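Local structure of glycerophosphoryl diester phosphodiesterase (Parabacteroides distasonis, 3MZ2) at residues Thr63-Pro68 and Ile136-Asp141; Ile76-Asp81 and Arg118-Glu123. The protein probably hydrolyses glycerophosphodiesters to an alcohol and glycerol phosphate. One frame throughout, in Å; residues are numbered along the deposited sequence. Where two conformers were deposited one is given.

Contact 1. Residues Thr63-Pro68 and Ile136-Asp141; sequences TFEIDP and ILDKKD
In one of its two conformers, Lys-140 NZ stands 2.8 Å from Asp-67 OD1 in a salt bridge that meets the anti side of the carboxylate, tilted out of its plane; the second conformer means the bridge may be only part-time. A weaker bond of 3.1 Å runs from Lys-140 NZ to Asp-138 OD2, so one ammonium group links two acids. A lysine suits this place because its chain can fold back: bends at chi2 (-78°) and chi4 (-61°) return NZ to both carboxylates. These groups sit toward the C-terminal ends of adjacent parallel strands in a TIM-barrel-type sheet, the end where such barrels carry their active site. Glu-65 OE2 lies 3.4 Å from Asp-138 OD2, two acceptors with no bond between them, their carboxylate planes 49° apart. Were Asp-67 an alanine, Lys-140 would probably keep just the weak bond to Asp-138 of the two described here, and Asn-48 would lose the acceptor OD2.

Behind these groups the strands set the spacing. Ile-136 N donates to Phe-64 O, Ile-66 N to Ile-136 O at 2.9 Å, and Asp-138 N to Ile-66 O at 3.0 Å. Beyond the last of these, a water joins Pro-68 O to Lys-140 N. On the sheet face opposite Glu-65 and Ile-136, Ile-66 and Leu-137 lie side by side, Ile-66 CD1 3.7 Å from Leu-137 CD2, their branched chains suited to the oily layer under the helices.

Glu-65 OE1 accepts from Arg-38 N. Strand 63-70 runs between 33-36 and 135-137, and 160-164 follows; Ile-66 meets Phe-53 of helix 50-59, while Leu-137 packs on helix 144-153.

Contact 2. Residues Ile76-Asp81 and Arg118-Glu123; sequences IVLFHD and RIPTLE. With SO4 (sulfate ion), chain C.
Ile-76 turns CG2 anti to its own nitrogen and Leu-122 does the same with CG (chi1 174°), and the two chains lie side by side with Ile-76 CG2 3.7 Å from Leu-122 CB. They belong to a TIM-barrel-type fold, at the place where the short strand 76-78, antiparallel to strand 63-70, meets the start of helix 122-129. Branched aliphatic residues fit this buried seam.

A single backbone bridge, Val-77 with Thr-121, joins the segments. Leu-78 N donates to Pro-120 O at 3.0 Å, nearly in line with the carbonyl. Leu-122 N bonds Ile-76 O at the same length, but from above the carbonyl plane, 38° out of it. That oxygen also accepts from a water, which in turn takes the N-H of Glu-123; the first turn of the helix is thus tied to the strand. Thr-121 is the N-cap, its OG1 accepting from Glu-124 N, a task for which a short hydroxyl side chain is well suited.

Pro-120 has no N-H to satisfy, and its ring carbon CG rests 4.0 Å from Leu-78 CB, the two side chains crossing at about a right angle. Ile-119 sends CG2 to Val-77 CB, while its CG1 and CD1 come obliquely to the Phe-79 ring; it also packs on Leu-102 of helix 99-102.

Past the strand, the chain carries His-80 toward a bound sulfate, probably from the crystallisation liquor, also held by His-37 and Arg-38. His-80 ND1 donates to Asp-81 OD1 at 2.7 Å, the acceptor lying in the ring plane, and Arg-86 pairs with OD2 of that aspartate. Across the ring, His-80 NE2 donates to sulfate O4 over 3.2 Å.

Overall arrangement
The centres of the two contacts lie about 10 Å apart, and contact 2 is nested along the chain inside the loop closed by contact 1: strand 63-70 leads into strand 76-78, and helix 122-129 leads into strand 135-137. Both reach the same sheet, where 76-78 branches off the end of 63-70 as an antiparallel partner. Asp-67 O and Phe-79 N, 2.9 Å apart, probably hydrogen-bond, and Pro-68 packs against Ile-76. The ends of both contacts converge near the sulfate, Asp-67 from one and His-80 from the other. A sulfate in such a place is consistent with a phosphate-binding pocket at this end of the barrel.

Contact 1. Residues Thr63-Pro68 and Ile136-Asp141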
loop_
_atom_site.group_PDB
_atom_site.type_symbol
_atom_site.label_atom_id
_atom_site.label_comp_id
_atom_site.label_asym_id
_atom_site.label_seq_id
_atom_site.Cartn_x
_atom_site.Cartn_y
_atom_site.Cartn_z
ATOM N N THR A 63 -5.499 6.957 21.456
ATOM C CA THR A 63 -4.411 7.107 20.515
ATOM C C THR A 63 -5.034 7.387 19.157
ATOM O O THR A 63 -6.244 7.257 18.994
ATOM C CB THR A 63 -3.553 5.860 20.412
ATOM O OG1 THR A 63 -4.399 4.746 20.103
ATOM C CG2 THR A 63 -2.840 5.603 21.752
ATOM N N PHE A 64 -4.223 7.851 18.216
ATOM C CA PHE A 64 -4.723 8.201 16.878
ATOM C C PHE A 64 -3.872 7.556 15.787
ATOM O O PHE A 64 -2.688 7.807 15.690
ATOM C CB PHE A 64 -4.766 9.735 16.708
ATOM C CG PHE A 64 -5.684 10.413 17.707
ATOM C CD1 PHE A 64 -7.033 10.270 17.571
ATOM C CD2 PHE A 64 -5.206 11.067 18.793
ATOM C CE1 PHE A 64 -7.912 10.868 18.475
ATOM C CE2 PHE A 64 -6.077 11.647 19.725
ATOM C CZ PHE A 64 -7.447 11.506 19.577
ATOM N N GLU A 65 -4.541 6.810 14.927
ATOM C CA GLU A 65 -3.933 6.193 13.761
ATOM C C GLU A 65 -4.158 7.179 12.617
ATOM O O GLU A 65 -5.273 7.631 12.404
ATOM C CB GLU A 65 -4.649 4.877 13.497
ATOM C CG GLU A 65 -4.039 4.133 12.338
ATOM C CD GLU A 65 -4.703 4.362 11.009
ATOM O OE1 GLU A 65 -5.734 5.053 10.910
ATOM O OE2 GLU A 65 -4.154 3.803 10.031
ATOM N N ILE A 66 -3.095 7.586 11.925
ATOM C CA ILE A 66 -3.171 8.660 10.955
ATOM C C ILE A 66 -2.474 8.260 9.653
ATOM O O ILE A 66 -1.705 7.271 9.600
ATOM C CB ILE A 66 -2.594 9.980 11.572
ATOM C CG1 ILE A 66 -1.130 9.814 11.972
ATOM C CG2 ILE A 66 -3.442 10.372 12.803
ATOM C CD1 ILE A 66 -0.427 11.068 12.563
ATOM N N ASP A 67 -2.724 9.056 8.611
ATOM C CA ASP A 67 -2.330 8.755 7.237
ATOM C C ASP A 67 -1.354 9.796 6.649
ATOM O O ASP A 67 -1.783 10.746 5.987
ATOM C CB ASP A 67 -3.594 8.685 6.336
ATOM C CG ASP A 67 -4.578 7.629 6.803
ATOM O OD1 ASP A 67 -4.182 6.444 6.756
ATOM O OD2 ASP A 67 -5.706 7.979 7.194
ATOM N N PRO A 68 -0.037 9.621 6.877
ATOM C CA PRO A 68 0.962 10.532 6.316
ATOM C C PRO A 68 1.159 10.298 4.824
ATOM O O PRO A 68 1.228 9.157 4.365
ATOM C CB PRO A 68 2.254 10.216 7.092
ATOM C CG PRO A 68 1.953 9.117 8.011
ATOM C CD PRO A 68 0.580 8.574 7.701
ATOM N N ILE A 136 -0.085 6.861 15.606
ATOM C CA ILE A 136 0.253 5.597 14.988
ATOM C C ILE A 136 0.223 5.799 13.474
ATOM O O ILE A 136 -0.827 6.127 12.901
ATOM C CB ILE A 136 -0.705 4.469 15.413
ATOM C CG1 ILE A 136 -0.764 4.401 16.944
ATOM C CG2 ILE A 136 -0.197 3.116 14.764
ATOM C CD1 ILE A 136 -1.818 3.361 17.535
ATOM N N LEU A 137 1.384 5.699 12.843
ATOM C CA LEU A 137 1.541 6.052 11.438
ATOM C C LEU A 137 1.241 4.871 10.515
ATOM O O LEU A 137 1.964 3.849 10.493
ATOM C CB LEU A 137 2.951 6.561 11.116
ATOM C CG LEU A 137 3.465 7.722 11.993
ATOM C CD1 LEU A 137 4.827 8.244 11.448
ATOM C CD2 LEU A 137 2.460 8.863 12.148
ATOM N N ASP A 138 0.232 5.045 9.674
ATOM C CA ASP A 138 -0.001 4.087 8.598
ATOM C C ASP A 138 0.975 4.454 7.451
ATOM O O ASP A 138 1.750 5.409 7.553
ATOM C CB ASP A 138 -1.475 4.142 8.180
ATOM C CG ASP A 138 -1.924 2.911 7.392
ATOM O OD1 ASP A 138 -1.166 1.924 7.301
ATOM O OD2 ASP A 138 -3.064 2.954 6.880
ATOM N N LYS A 139 1.014 3.658 6.407
ATOM C CA LYS A 139 1.924 3.831 5.289
ATOM C C LYS A 139 1.097 4.195 4.071
ATOM O O LYS A 139 0.194 3.410 3.727
ATOM C CB LYS A 139 2.649 2.480 5.053
ATOM C CG LYS A 139 3.357 2.291 3.688
ATOM C CD LYS A 139 4.193 1.006 3.686
ATOM C CE LYS A 139 5.272 0.986 2.606
ATOM N NZ LYS A 139 6.385 0.059 2.991
ATOM N N LYS A 140 1.416 5.332 3.440
ATOM C CA LYS A 140 0.925 5.667 2.115
ATOM C C LYS A 140 2.147 5.775 1.199
ATOM O O LYS A 140 2.701 4.758 0.795
ATOM C CB LYS A 140 0.093 6.967 2.143
ATOM C CG LYS A 140 -1.094 6.954 3.122
ATOM C CD LYS A 140 -2.284 6.176 2.586
ATOM C CE LYS A 140 -3.310 5.955 3.667
ATOM N NZ LYS A 140 -2.727 5.175 4.787
ATOM N N ASP A 141 2.608 6.993 0.891
ATOM C CA ASP A 141 3.735 7.150 -0.022
ATOM C C ASP A 141 5.020 7.750 0.606
ATOM O O ASP A 141 5.944 8.114 -0.145
ATOM C CB ASP A 141 3.310 7.967 -1.281
ATOM C CG ASP A 141 2.895 9.388 -0.975
ATOM O OD1 ASP A 141 2.891 9.786 0.195
ATOM O OD2 ASP A 141 2.566 10.119 -1.937
HETATM O O HOH W 1 3.208 7.237 4.238
#

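Contact 2. Residues Ile76-Asp81 and Arg118-Glu123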
loop_
_atom_site.group_PDB
_atom_site.type_symbol
_atom_site.label_atom_id
_atom_site.label_comp_id
_atom_site.label_asym_id
_atom_site.label_seq_id
_atom_site.Cartn_x
_atom_site.Cartn_y
_atom_site.Cartn_z
ATOM N N ILE A 76 5.178 16.244 4.363
ATOM C CA ILE A 76 4.276 15.203 4.838
ATOM C C ILE A 76 3.034 15.819 5.512
ATOM O O ILE A 76 3.136 16.537 6.531
ATOM C CB ILE A 76 4.961 14.223 5.827
ATOM C CG1 ILE A 76 6.232 13.636 5.236
ATOM C CG2 ILE A 76 3.980 13.098 6.248
ATOM C CD1 ILE A 76 7.084 13.007 6.290
ATOM N N VAL A 77 1.866 15.514 4.924
ATOM C CA VAL A 77 0.571 15.927 5.462
ATOM C C VAL A 77 -0.257 14.695 5.848
ATOM O O VAL A 77 0.108 13.590 5.517
ATOM C CB VAL A 77 -0.197 16.814 4.445
ATOM C CG1 VAL A 77 0.553 18.091 4.139
ATOM C CG2 VAL A 77 -0.484 16.061 3.130
ATOM N N LEU A 78 -1.355 14.895 6.591
ATOM C CA LEU A 78 -2.235 13.800 6.982
ATOM C C LEU A 78 -3.450 13.862 6.073
ATOM O O LEU A 78 -4.174 14.849 6.123
ATOM C CB LEU A 78 -2.703 13.975 8.421
ATOM C CG LEU A 78 -1.577 14.116 9.438
ATOM C CD1 LEU A 78 -2.103 14.137 10.861
ATOM C CD2 LEU A 78 -0.525 13.063 9.283
ATOM N N PHE A 79 -3.667 12.813 5.293
ATOM C CA PHE A 79 -4.765 12.747 4.359
ATOM C C PHE A 79 -4.827 11.310 3.815
ATOM O O PHE A 79 -3.834 10.821 3.261
ATOM C CB PHE A 79 -4.549 13.739 3.188
ATOM C CG PHE A 79 -5.800 14.027 2.432
ATOM C CD1 PHE A 79 -6.673 15.015 2.879
ATOM C CD2 PHE A 79 -6.135 13.292 1.307
ATOM C CE1 PHE A 79 -7.839 15.262 2.219
ATOM C CE2 PHE A 79 -7.319 13.540 0.657
ATOM C CZ PHE A 79 -8.153 14.535 1.107
ATOM N N HIS A 80 -5.972 10.651 3.937
ATOM C CA HIS A 80 -6.030 9.224 3.605
ATOM C C HIS A 80 -6.003 8.893 2.105
ATOM O O HIS A 80 -5.198 8.093 1.662
ATOM C CB HIS A 80 -7.249 8.560 4.248
ATOM C CG HIS A 80 -7.371 7.105 3.903
ATOM N ND1 HIS A 80 -8.031 6.677 2.765
ATOM C CD2 HIS A 80 -6.821 6.001 4.457
ATOM C CE1 HIS A 80 -7.935 5.358 2.685
ATOM N NE2 HIS A 80 -7.229 4.922 3.709
ATOM N N ASP A 81 -6.921 9.490 1.364
ATOM C CA ASP A 81 -7.210 9.074 -0.025
ATOM C C ASP A 81 -6.195 9.573 -1.036
ATOM O O ASP A 81 -5.497 10.574 -0.811
ATOM C CB ASP A 81 -8.577 9.571 -0.490
ATOM C CG ASP A 81 -9.734 8.972 0.267
ATOM O OD1 ASP A 81 -9.571 7.968 1.011
ATOM O OD2 ASP A 81 -10.842 9.531 0.137
ATOM N N ARG A 118 -8.329 22.753 7.970
ATOM C CA ARG A 118 -7.357 22.531 6.903
ATOM C C ARG A 118 -6.594 21.227 7.085
ATOM O O ARG A 118 -6.524 20.702 8.182
ATOM C CB ARG A 118 -6.323 23.653 6.930
ATOM C CG ARG A 118 -6.882 25.062 6.731
ATOM C CD ARG A 118 -5.750 26.106 6.821
ATOM N N ILE A 119 -6.047 20.718 5.987
ATOM C CA ILE A 119 -5.154 19.577 6.001
ATOM C C ILE A 119 -3.937 19.926 6.866
ATOM O O ILE A 119 -3.267 20.912 6.590
ATOM C CB ILE A 119 -4.701 19.175 4.572
ATOM C CG1 ILE A 119 -5.918 18.795 3.733
ATOM C CG2 ILE A 119 -3.641 18.021 4.603
ATOM C CD1 ILE A 119 -5.629 18.804 2.234
ATOM N N PRO A 120 -3.664 19.109 7.899
ATOM C CA PRO A 120 -2.523 19.391 8.796
ATOM C C PRO A 120 -1.248 18.701 8.334
ATOM O O PRO A 120 -1.306 17.700 7.627
ATOM C CB PRO A 120 -2.943 18.752 10.106
ATOM C CG PRO A 120 -3.742 17.573 9.700
ATOM C CD PRO A 120 -4.490 18.000 8.433
ATOM N N THR A 121 -0.095 19.228 8.747
ATOM C CA THR A 121 1.146 18.488 8.539
ATOM C C THR A 121 1.318 17.428 9.617
ATOM O O THR A 121 0.795 17.561 10.738
ATOM C CB THR A 121 2.395 19.384 8.576
ATOM O OG1 THR A 121 2.514 19.957 9.867
ATOM C CG2 THR A 121 2.390 20.443 7.472
ATOM N N LEU A 122 2.068 16.387 9.310
ATOM C CA LEU A 122 2.499 15.426 10.298
ATOM C C LEU A 122 3.284 16.087 11.415
ATOM O O LEU A 122 3.084 15.771 12.596
ATOM C CB LEU A 122 3.295 14.255 9.661
ATOM C CG LEU A 122 3.905 13.290 10.677
ATOM C CD1 LEU A 122 2.817 12.584 11.531
ATOM C CD2 LEU A 122 4.849 12.285 9.997
ATOM N N GLU A 123 4.151 17.038 11.068
ATOM C CA GLU A 123 4.906 17.757 12.073
ATOM C C GLU A 123 4.016 18.451 13.100
ATOM O O GLU A 123 4.259 18.381 14.309
ATOM C CB GLU A 123 5.796 18.794 11.399
ATOM C CG GLU A 123 6.727 19.516 12.365
ATOM C CD GLU A 123 7.734 18.582 13.029
ATOM O OE1 GLU A 123 7.989 17.480 12.498
ATOM O OE2 GLU A 123 8.287 18.964 14.091
HETATM S S SO4 C . -7.698 2.253 6.314
HETATM O O1 SO4 C . -7.459 3.632 6.743
HETATM O O2 SO4 C . -7.364 1.372 7.435
HETATM O O3 SO4 C . -9.103 2.019 5.932
HETATM O O4 SO4 C . -6.906 2.032 5.078
HETATM O O HOH W 2 5.155 17.297 8.308
#